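Long-range contacts in AlkZ (Streptomyces sahachiroi, PDB 5UUJ), which belongs to the AlkZ-like family of DNA glycosylases, a group of proteins placed in the helix-turn-helix clan: residues Arg138-Val146 and Glu156-Ser164; Met74-Leu83 and Leu166-His177. All coordinates share one frame; numbering follows the deposited sequence.

The two contacts share helix 162-172. Contact 1 joins helix 138-146 to helix 155-160 and to Trp-162 in the first turn of helix 162-172, while the rest of that helix, with the strand that follows, forms contact 2 against Met-74-Leu-83. Along the chain, contact 1 is nested within the loop that contact 2 closes. Their centres lie about 15 Å apart, and they touch where Trp-162 CZ2 meets Leu-175 CD2 at 4.2 Å. Contact 2 is the more central, its centre about 12 Å from that of the chain against about 26 Å for contact 1. Contact 1 stays within the probable winged-helix unit; contact 2 joins it to the sheet of strands 40-41, 74-77 and 83-86.

Contact 1: Arg138-Val146 and Glu156-Ser164; sequences RDELVTRLV and ERLRSGWGS
Trp-162 throws its indole off the helix with CG trans to its own backbone N (chi1 -177°), Arg-138 does the same from the other side (chi1 172°), and the two side chains run past each other in opposite directions. Arg-138 CD comes to 3.4 Å from Trp-162 CD1, the alkyl part of the arginine lying along the pyrrole end of the ring. At the benzo end, the Leu-141 side chain crosses the indole at about a right angle, its CD2 3.6 Å from Trp-162 CZ2. Helices 138-146 and 156-160 run nearly antiparallel, 165° between their directions, with Val-142 CG1 4.2 Å from Leu-158 CB. Together with helix 162-172, helix 117-130, which Leu-141 and Leu-145 also touch, and the small sheet of strands 136-137, 176-177 and 186-188, they are consistent with a winged-helix unit; Phe-187 of that sheet meets the Trp-162 ring. Arg-159 is a knob among Arg-138, Asp-139, Val-142 and Thr-143. Val-142 CG1 sits over one face of its guanidinium, 3.5 Å from Arg-159 NH1. Asp-139 OD1 makes a long salt bridge of 3.6 Å to that same Arg-159 NH1 and lies 3.3 Å from Arg-138 NH1, above the Arg-138 guanidinium plane, where the attraction is of charge alone. The carboxylate thus probably offsets the two like charges, while Arg-159 NH2 has a stronger partner in Glu-155.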
loop_
_atom_site.group_PDB
_atom_site.type_symbol
_atom_site.label_atom_id
_atom_site.label_comp_id
_atom_site.label_asym_id
_atom_site.label_seq_id
_atom_site.Cartn_x
_atom_site.Cartn_y
_atom_site.Cartn_z
ATOM N N ARG A 138 -16.406 14.148 -8.816
ATOM C CA ARG A 138 -15.708 14.086 -10.094
ATOM C C ARG A 138 -16.425 14.942 -11.132
ATOM O O ARG A 138 -15.810 15.778 -11.793
ATOM C CB ARG A 138 -15.606 12.643 -10.584
ATOM C CG ARG A 138 -15.062 12.498 -12.002
ATOM C CD ARG A 138 -15.038 11.041 -12.438
ATOM N NE ARG A 138 -16.365 10.429 -12.348
ATOM C CZ ARG A 138 -17.256 10.392 -13.337
ATOM N NH1 ARG A 138 -16.979 10.923 -14.522
ATOM N NH2 ARG A 138 -18.433 9.814 -13.140
ATOM N N ASP A 139 -17.730 14.729 -11.264
ATOM C CA ASP A 139 -18.526 15.441 -12.255
ATOM C C ASP A 139 -18.522 16.944 -12.007
ATOM O O ASP A 139 -18.450 17.733 -12.947
ATOM C CB ASP A 139 -19.962 14.916 -12.259
ATOM C CG ASP A 139 -20.061 13.491 -12.775
ATOM O OD1 ASP A 139 -19.305 13.138 -13.706
ATOM O OD2 ASP A 139 -20.899 12.727 -12.249
ATOM N N GLU A 140 -18.600 17.338 -10.741
ATOM C CA GLU A 140 -18.574 18.751 -10.388
ATOM C C GLU A 140 -17.231 19.380 -10.752
ATOM O O GLU A 140 -17.183 20.501 -11.258
ATOM C CB GLU A 140 -18.860 18.938 -8.898
ATOM C CG GLU A 140 -20.324 18.753 -8.531
ATOM C CD GLU A 140 -20.582 18.898 -7.042
ATOM O OE1 GLU A 140 -19.620 18.795 -6.252
ATOM O OE2 GLU A 140 -21.751 19.120 -6.661
ATOM N N LEU A 141 -16.144 18.654 -10.499
ATOM C CA LEU A 141 -14.806 19.152 -10.805
ATOM C C LEU A 141 -14.578 19.244 -12.315
ATOM O O LEU A 141 -14.018 20.226 -12.810
ATOM C CB LEU A 141 -13.741 18.258 -10.165
ATOM C CG LEU A 141 -12.282 18.589 -10.501
ATOM C CD1 LEU A 141 -11.935 20.028 -10.137
ATOM C CD2 LEU A 141 -11.339 17.624 -9.802
ATOM N N VAL A 142 -15.011 18.220 -13.043
ATOM C CA VAL A 142 -14.848 18.195 -14.491
ATOM C C VAL A 142 -15.669 19.313 -15.123
ATOM O O VAL A 142 -15.243 19.923 -16.102
ATOM C CB VAL A 142 -15.266 16.829 -15.083
ATOM C CG1 VAL A 142 -15.364 16.892 -16.609
ATOM C CG2 VAL A 142 -14.276 15.753 -14.672
ATOM N N THR A 143 -16.841 19.581 -14.553
ATOM C CA THR A 143 -17.711 20.643 -15.050
ATOM C C THR A 143 -17.044 22.006 -14.877
ATOM O O THR A 143 -17.138 22.861 -15.755
ATOM C CB THR A 143 -19.077 20.634 -14.333
ATOM O OG1 THR A 143 -19.758 19.408 -14.624
ATOM C CG2 THR A 143 -19.950 21.804 -14.783
ATOM N N ARG A 144 -16.373 22.204 -13.746
ATOM C CA ARG A 144 -15.630 23.437 -13.507
ATOM C C ARG A 144 -14.520 23.596 -14.541
ATOM O O ARG A 144 -14.317 24.679 -15.092
ATOM C CB ARG A 144 -15.032 23.450 -12.098
ATOM C CG ARG A 144 -16.030 23.738 -10.984
ATOM C CD ARG A 144 -16.536 25.173 -11.030
ATOM N NE ARG A 144 -15.444 26.144 -11.065
ATOM C CZ ARG A 144 -14.819 26.620 -9.990
ATOM N NH1 ARG A 144 -15.170 26.219 -8.776
ATOM N NH2 ARG A 144 -13.836 27.500 -10.131
ATOM N N LEU A 145 -13.808 22.504 -14.798
ATOM C CA LEU A 145 -12.672 22.516 -15.712
ATOM C C LEU A 145 -13.071 22.866 -17.145
ATOM O O LEU A 145 -12.444 23.715 -17.776
ATOM C CB LEU A 145 -11.969 21.158 -15.693
ATOM C CG LEU A 145 -11.164 20.837 -14.430
ATOM C CD1 LEU A 145 -10.816 19.351 -14.361
ATOM C CD2 LEU A 145 -9.905 21.694 -14.370
ATOM N N VAL A 146 -14.118 22.223 -17.653
ATOM C CA VAL A 146 -14.500 22.397 -19.052
ATOM C C VAL A 146 -15.118 23.770 -19.300
ATOM O O VAL A 146 -15.291 24.179 -20.445
ATOM C CB VAL A 146 -15.485 21.300 -19.517
ATOM C CG1 VAL A 146 -14.813 19.926 -19.444
ATOM C CG2 VAL A 146 -16.783 21.350 -18.709
ATOM N N GLU A 156 -15.009 15.044 -23.072
ATOM C CA GLU A 156 -15.207 13.607 -23.212
ATOM C C GLU A 156 -14.015 12.824 -22.666
ATOM O O GLU A 156 -14.188 11.835 -21.954
ATOM C CB GLU A 156 -15.447 13.238 -24.677
ATOM C CG GLU A 156 -15.873 11.793 -24.886
ATOM C CD GLU A 156 -17.125 11.437 -24.105
ATOM O OE1 GLU A 156 -18.198 12.004 -24.407
ATOM O OE2 GLU A 156 -17.033 10.597 -23.183
ATOM N N ARG A 157 -12.808 13.271 -23.003
ATOM C CA ARG A 157 -11.589 12.626 -22.528
ATOM C C ARG A 157 -11.529 12.599 -21.002
ATOM O O ARG A 157 -11.124 11.601 -20.406
ATOM C CB ARG A 157 -10.349 13.343 -23.076
ATOM C CG ARG A 157 -10.125 13.195 -24.576
ATOM C CD ARG A 157 -9.724 11.779 -24.952
ATOM N NE ARG A 157 -9.106 11.724 -26.275
ATOM C CZ ARG A 157 -8.660 10.611 -26.851
ATOM N NH1 ARG A 157 -8.761 9.446 -26.224
ATOM N NH2 ARG A 157 -8.109 10.663 -28.056
ATOM N N LEU A 158 -11.937 13.699 -20.373
ATOM C CA LEU A 158 -11.798 13.848 -18.929
ATOM C C LEU A 158 -12.767 12.970 -18.143
ATOM O O LEU A 158 -12.395 12.406 -17.118
ATOM C CB LEU A 158 -11.990 15.313 -18.524
ATOM C CG LEU A 158 -10.833 16.259 -18.859
ATOM C CD1 LEU A 158 -11.221 17.699 -18.572
ATOM C CD2 LEU A 158 -9.573 15.887 -18.081
ATOM N N ARG A 159 -14.004 12.852 -18.613
ATOM C CA ARG A 159 -15.008 12.079 -17.888
ATOM C C ARG A 159 -14.733 10.581 -17.965
ATOM O O ARG A 159 -14.738 9.889 -16.947
ATOM C CB ARG A 159 -16.413 12.374 -18.421
ATOM C CG ARG A 159 -16.898 13.788 -18.138
ATOM C CD ARG A 159 -18.415 13.892 -18.197
ATOM N NE ARG A 159 -18.862 15.276 -18.345
ATOM C CZ ARG A 159 -18.964 16.147 -17.345
ATOM N NH1 ARG A 159 -18.647 15.792 -16.106
ATOM N NH2 ARG A 159 -19.380 17.383 -17.587
ATOM N N SER A 160 -14.486 10.087 -19.175
ATOM C CA SER A 160 -14.325 8.652 -19.395
ATOM C C SER A 160 -13.008 8.121 -18.828
ATOM O O SER A 160 -12.939 6.973 -18.389
ATOM C CB SER A 160 -14.411 8.335 -20.891
ATOM O OG SER A 160 -13.365 8.963 -21.609
ATOM N N GLY A 161 -11.971 8.957 -18.835
ATOM C CA GLY A 161 -10.647 8.552 -18.389
ATOM C C GLY A 161 -10.123 9.350 -17.207
ATOM O O GLY A 161 -8.915 9.555 -17.080
ATOM N N TRP A 162 -11.024 9.794 -16.335
ATOM C CA TRP A 162 -10.627 10.576 -15.167
ATOM C C TRP A 162 -9.679 9.789 -14.265
ATOM O O TRP A 162 -8.736 10.346 -13.703
ATOM C CB TRP A 162 -11.851 11.013 -14.357
ATOM C CG TRP A 162 -11.486 11.878 -13.195
ATOM C CD1 TRP A 162 -11.752 11.640 -11.879
ATOM C CD2 TRP A 162 -10.763 13.115 -13.242
ATOM N NE1 TRP A 162 -11.250 12.659 -11.103
ATOM C CE2 TRP A 162 -10.636 13.575 -11.917
ATOM C CE3 TRP A 162 -10.215 13.880 -14.278
ATOM C CZ2 TRP A 162 -9.984 14.767 -11.599
ATOM C CZ3 TRP A 162 -9.568 15.062 -13.961
ATOM C CH2 TRP A 162 -9.458 15.494 -12.632
ATOM N N GLY A 163 -9.938 8.489 -14.139
ATOM C CA GLY A 163 -9.156 7.631 -13.269
ATOM C C GLY A 163 -7.680 7.625 -13.611
ATOM O O GLY A 163 -6.831 7.476 -12.734
ATOM N N SER A 164 -7.374 7.793 -14.893
ATOM C CA SER A 164 -5.995 7.786 -15.362
ATOM C C SER A 164 -5.368 9.181 -15.293
ATOM O O SER A 164 -4.201 9.333 -14.933
ATOM C CB SER A 164 -5.937 7.250 -16.794
ATOM O OG SER A 164 -4.601 7.191 -17.259
#

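Contact 2: Met74-Leu83 and Leu166-His177; sequences MKTWAMRGTL and LKPLAWRGVLCH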
loop_
_atom_site.group_PDB
_atom_site.type_symbol
_atom_site.label_atom_id
_atom_site.label_comp_id
_atom_site.label_asym_id
_atom_site.label_seq_id
_atom_site.Cartn_x
_atom_site.Cartn_y
_atom_site.Cartn_z
HETATM N N MSE A 74 -5.322 10.221 5.048
HETATM C CA MSE A 74 -5.774 10.695 3.744
HETATM C C MSE A 74 -5.907 9.526 2.778
HETATM O O MSE A 74 -5.287 8.478 2.962
HETATM C CB MSE A 74 -4.811 11.748 3.179
HETATM C CG MSE A 74 -3.646 11.199 2.371
HETATM SE SE MSE A 74 -2.397 12.593 1.797
HETATM C CE MSE A 74 -3.472 13.463 0.422
ATOM N N LYS A 75 -6.742 9.710 1.763
ATOM C CA LYS A 75 -6.876 8.739 0.687
ATOM C C LYS A 75 -6.475 9.398 -0.622
ATOM O O LYS A 75 -7.029 10.430 -1.006
ATOM C CB LYS A 75 -8.306 8.201 0.601
ATOM C CG LYS A 75 -8.759 7.443 1.836
ATOM C CD LYS A 75 -10.245 7.116 1.790
ATOM C CE LYS A 75 -10.575 6.170 0.650
ATOM N NZ LYS A 75 -11.999 5.728 0.693
ATOM N N THR A 76 -5.500 8.805 -1.299
ATOM C CA THR A 76 -5.046 9.320 -2.579
ATOM C C THR A 76 -4.287 8.239 -3.337
ATOM O O THR A 76 -4.029 7.155 -2.810
ATOM C CB THR A 76 -4.150 10.567 -2.397
ATOM O OG1 THR A 76 -3.950 11.208 -3.663
ATOM C CG2 THR A 76 -2.797 10.199 -1.785
ATOM N N TRP A 77 -3.940 8.538 -4.583
ATOM C CA TRP A 77 -3.216 7.596 -5.424
ATOM C C TRP A 77 -1.721 7.768 -5.214
ATOM O O TRP A 77 -1.200 8.877 -5.305
ATOM C CB TRP A 77 -3.596 7.798 -6.891
ATOM C CG TRP A 77 -5.028 7.467 -7.152
ATOM C CD1 TRP A 77 -5.514 6.319 -7.706
ATOM C CD2 TRP A 77 -6.168 8.278 -6.846
ATOM N NE1 TRP A 77 -6.885 6.369 -7.773
ATOM C CE2 TRP A 77 -7.312 7.562 -7.252
ATOM C CE3 TRP A 77 -6.332 9.545 -6.273
ATOM C CZ2 TRP A 77 -8.602 8.069 -7.108
ATOM C CZ3 TRP A 77 -7.614 10.047 -6.128
ATOM C CH2 TRP A 77 -8.732 9.309 -6.544
ATOM N N ALA A 78 -1.048 6.663 -4.912
ATOM C CA ALA A 78 0.375 6.677 -4.612
ATOM C C ALA A 78 1.092 5.549 -5.361
ATOM O O ALA A 78 1.138 5.557 -6.595
ATOM C CB ALA A 78 0.599 6.566 -3.106
HETATM N N MSE A 79 1.637 4.581 -4.626
HETATM C CA MSE A 79 2.476 3.540 -5.223
HETATM C C MSE A 79 1.755 2.755 -6.314
HETATM O O MSE A 79 0.621 2.311 -6.130
HETATM C CB MSE A 79 2.974 2.570 -4.151
HETATM C CG MSE A 79 4.235 3.040 -3.439
HETATM SE SE MSE A 79 3.965 4.658 -2.375
HETATM C CE MSE A 79 2.643 3.919 -1.139
ATOM N N ARG A 80 2.433 2.601 -7.450
ATOM C CA ARG A 80 1.903 1.863 -8.595
ATOM C C ARG A 80 0.610 2.490 -9.121
ATOM O O ARG A 80 -0.131 1.866 -9.876
ATOM C CB ARG A 80 1.674 0.394 -8.219
ATOM C CG ARG A 80 2.902 -0.271 -7.598
ATOM C CD ARG A 80 2.651 -1.718 -7.193
ATOM N NE ARG A 80 1.532 -1.852 -6.261
ATOM C CZ ARG A 80 1.595 -1.619 -4.951
ATOM N NH1 ARG A 80 2.726 -1.219 -4.381
ATOM N NH2 ARG A 80 0.511 -1.780 -4.205
ATOM N N GLY A 81 0.348 3.729 -8.719
ATOM C CA GLY A 81 -0.830 4.448 -9.168
ATOM C C GLY A 81 -2.130 4.008 -8.518
ATOM O O GLY A 81 -3.202 4.441 -8.935
ATOM N N THR A 82 -2.051 3.155 -7.499
ATOM C CA THR A 82 -3.256 2.655 -6.841
ATOM C C THR A 82 -3.628 3.506 -5.628
ATOM O O THR A 82 -2.776 4.154 -5.015
ATOM C CB THR A 82 -3.095 1.191 -6.383
ATOM O OG1 THR A 82 -2.081 1.107 -5.379
ATOM C CG2 THR A 82 -2.723 0.292 -7.554
ATOM N N LEU A 83 -4.912 3.490 -5.291
ATOM C CA LEU A 83 -5.434 4.236 -4.155
ATOM C C LEU A 83 -4.889 3.698 -2.837
ATOM O O LEU A 83 -5.025 2.512 -2.543
ATOM C CB LEU A 83 -6.961 4.177 -4.154
ATOM C CG LEU A 83 -7.679 5.047 -3.124
ATOM C CD1 LEU A 83 -7.442 6.518 -3.417
ATOM C CD2 LEU A 83 -9.167 4.726 -3.113
ATOM N N LEU A 166 -6.128 11.723 -13.342
ATOM C CA LEU A 166 -6.023 12.307 -12.009
ATOM C C LEU A 166 -4.728 11.920 -11.298
ATOM O O LEU A 166 -4.325 12.570 -10.335
ATOM C CB LEU A 166 -7.226 11.889 -11.147
ATOM C CG LEU A 166 -7.371 10.407 -10.768
ATOM C CD1 LEU A 166 -6.549 10.038 -9.541
ATOM C CD2 LEU A 166 -8.830 10.048 -10.518
ATOM N N LYS A 167 -4.078 10.855 -11.758
ATOM C CA LYS A 167 -2.962 10.286 -11.008
ATOM C C LYS A 167 -1.730 11.199 -10.959
ATOM O O LYS A 167 -1.136 11.364 -9.893
ATOM C CB LYS A 167 -2.603 8.912 -11.578
ATOM C CG LYS A 167 -3.735 7.912 -11.402
ATOM C CD LYS A 167 -3.312 6.477 -11.651
ATOM C CE LYS A 167 -4.498 5.541 -11.458
ATOM N NZ LYS A 167 -4.125 4.114 -11.570
ATOM N N PRO A 168 -1.338 11.798 -12.099
ATOM C CA PRO A 168 -0.262 12.793 -12.014
ATOM C C PRO A 168 -0.587 13.927 -11.044
ATOM O O PRO A 168 0.301 14.429 -10.350
ATOM C CB PRO A 168 -0.155 13.322 -13.447
ATOM C CG PRO A 168 -0.657 12.217 -14.295
ATOM C CD PRO A 168 -1.696 11.489 -13.494
ATOM N N LEU A 169 -1.856 14.319 -10.998
ATOM C CA LEU A 169 -2.296 15.381 -10.102
ATOM C C LEU A 169 -2.188 14.930 -8.650
ATOM O O LEU A 169 -1.770 15.698 -7.783
ATOM C CB LEU A 169 -3.733 15.799 -10.422
ATOM C CG LEU A 169 -3.927 16.904 -11.465
ATOM C CD1 LEU A 169 -3.149 16.625 -12.733
ATOM C CD2 LEU A 169 -5.407 17.065 -11.786
ATOM N N ALA A 170 -2.563 13.681 -8.389
ATOM C CA ALA A 170 -2.437 13.121 -7.049
ATOM C C ALA A 170 -0.968 13.106 -6.648
ATOM O O ALA A 170 -0.612 13.530 -5.554
ATOM C CB ALA A 170 -3.026 11.718 -6.990
ATOM N N TRP A 171 -0.119 12.637 -7.557
ATOM C CA TRP A 171 1.313 12.536 -7.298
ATOM C C TRP A 171 1.954 13.900 -7.069
ATOM O O TRP A 171 2.935 14.008 -6.335
ATOM C CB TRP A 171 2.011 11.827 -8.459
ATOM C CG TRP A 171 1.638 10.384 -8.600
ATOM C CD1 TRP A 171 0.996 9.604 -7.680
ATOM C CD2 TRP A 171 1.882 9.548 -9.733
ATOM N NE1 TRP A 171 0.833 8.333 -8.169
ATOM C CE2 TRP A 171 1.368 8.272 -9.429
ATOM C CE3 TRP A 171 2.492 9.751 -10.973
ATOM C CZ2 TRP A 171 1.441 7.206 -10.324
ATOM C CZ3 TRP A 171 2.565 8.692 -11.858
ATOM C CH2 TRP A 171 2.042 7.438 -11.530
ATOM N N ARG A 172 1.405 14.936 -7.697
ATOM C CA ARG A 172 1.925 16.290 -7.523
ATOM C C ARG A 172 1.330 16.958 -6.283
ATOM O O ARG A 172 1.750 18.045 -5.895
ATOM C CB ARG A 172 1.655 17.133 -8.769
ATOM C CG ARG A 172 2.758 17.012 -9.807
ATOM C CD ARG A 172 2.296 17.411 -11.194
ATOM N NE ARG A 172 3.415 17.481 -12.126
ATOM C CZ ARG A 172 3.336 17.970 -13.359
ATOM N NH1 ARG A 172 2.185 18.438 -13.829
ATOM N NH2 ARG A 172 4.415 17.995 -14.126
ATOM N N GLY A 173 0.356 16.295 -5.665
ATOM C CA GLY A 173 -0.206 16.750 -4.405
ATOM C C GLY A 173 -1.251 17.843 -4.513
ATOM O O GLY A 173 -1.442 18.597 -3.561
ATOM N N VAL A 174 -1.936 17.929 -5.651
ATOM C CA VAL A 174 -2.965 18.950 -5.840
ATOM C C VAL A 174 -4.373 18.377 -5.700
ATOM O O VAL A 174 -5.351 19.113 -5.807
ATOM C CB VAL A 174 -2.840 19.651 -7.217
ATOM C CG1 VAL A 174 -1.491 20.341 -7.339
ATOM C CG2 VAL A 174 -3.047 18.671 -8.366
ATOM N N LEU A 175 -4.485 17.074 -5.462
ATOM C CA LEU A 175 -5.791 16.489 -5.179
ATOM C C LEU A 175 -5.693 15.226 -4.340
ATOM O O LEU A 175 -4.697 14.504 -4.370
ATOM C CB LEU A 175 -6.562 16.195 -6.481
ATOM C CG LEU A 175 -6.208 15.051 -7.442
ATOM C CD1 LEU A 175 -6.636 13.682 -6.949
ATOM C CD2 LEU A 175 -6.881 15.315 -8.778
ATOM N N CYS A 176 -6.751 14.993 -3.573
ATOM C CA CYS A 176 -6.911 13.786 -2.779
ATOM C C CYS A 176 -8.396 13.646 -2.501
ATOM O O CYS A 176 -9.172 14.521 -2.875
ATOM C CB CYS A 176 -6.112 13.864 -1.477
ATOM S SG CYS A 176 -6.619 15.220 -0.383
ATOM N N HIS A 177 -8.799 12.561 -1.850
ATOM C CA HIS A 177 -10.197 12.399 -1.473
ATOM C C HIS A 177 -10.597 13.415 -0.411
ATOM O O HIS A 177 -9.838 13.690 0.517
ATOM C CB HIS A 177 -10.469 10.993 -0.940
ATOM C CG HIS A 177 -10.620 9.951 -2.005
ATOM N ND1 HIS A 177 -11.495 8.898 -1.889
ATOM C CD2 HIS A 177 -10.001 9.801 -3.199
ATOM C CE1 HIS A 177 -11.416 8.138 -2.968
ATOM N NE2 HIS A 177 -10.514 8.666 -3.778
HETATM O O HOH W 1 -8.050 12.102 1.829
HETATM O O HOH W 2 -13.550 8.057 0.002
HETATM O O HOH W 3 -2.406 13.763 -3.392
#
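This is a buried junction where edge strand 74-77 of one small three-stranded sheet meets edge strand 176-177 of another and the helix preceding it, 166-172, whose axis comes to 7.8 Å from that of strand 74-77, with 128° between their directions. One direct backbone bond joins the strands, His-177 N to Lys-75 O, 2.9 Å and nearly straight (173°). A water spans the same residues, accepting from Lys-75 N and donating to His-177 O. Lys-75 CB lies off-centre over the imidazole in a CH-pi contact; a second water links its NZ, which also has Trp-45 as cation-pi partner, to His-177 ND1. Trp-77 fills the angle between strand and helix: chi1 of -65° turns its indole toward helix 166-172 and His-177, between Leu-166 CD1 over one face and Leu-83 CD1 over the other. Its CH2 reaches the edge of the His-177 imidazole, 3.4 Å from NE2, the ring planes oblique. A third water accepts from Thr-76 OG1 and donates to Ala-170 O and Leu-175 O, tying the strand to the helix's last turn and the following loop. Two helix donors serve the turn after the strand. Trp-171 NE1 bonds Ala-78 O at 3.2 Å, well bent, while Gly-81 N reaches that carbonyl from the opposite face. Lys-167, extended beyond CG, places NZ 2.8 Å from Gly-81 O, above the carbonyl plane. Together these bonds would pin the 78-81 turn against the helix.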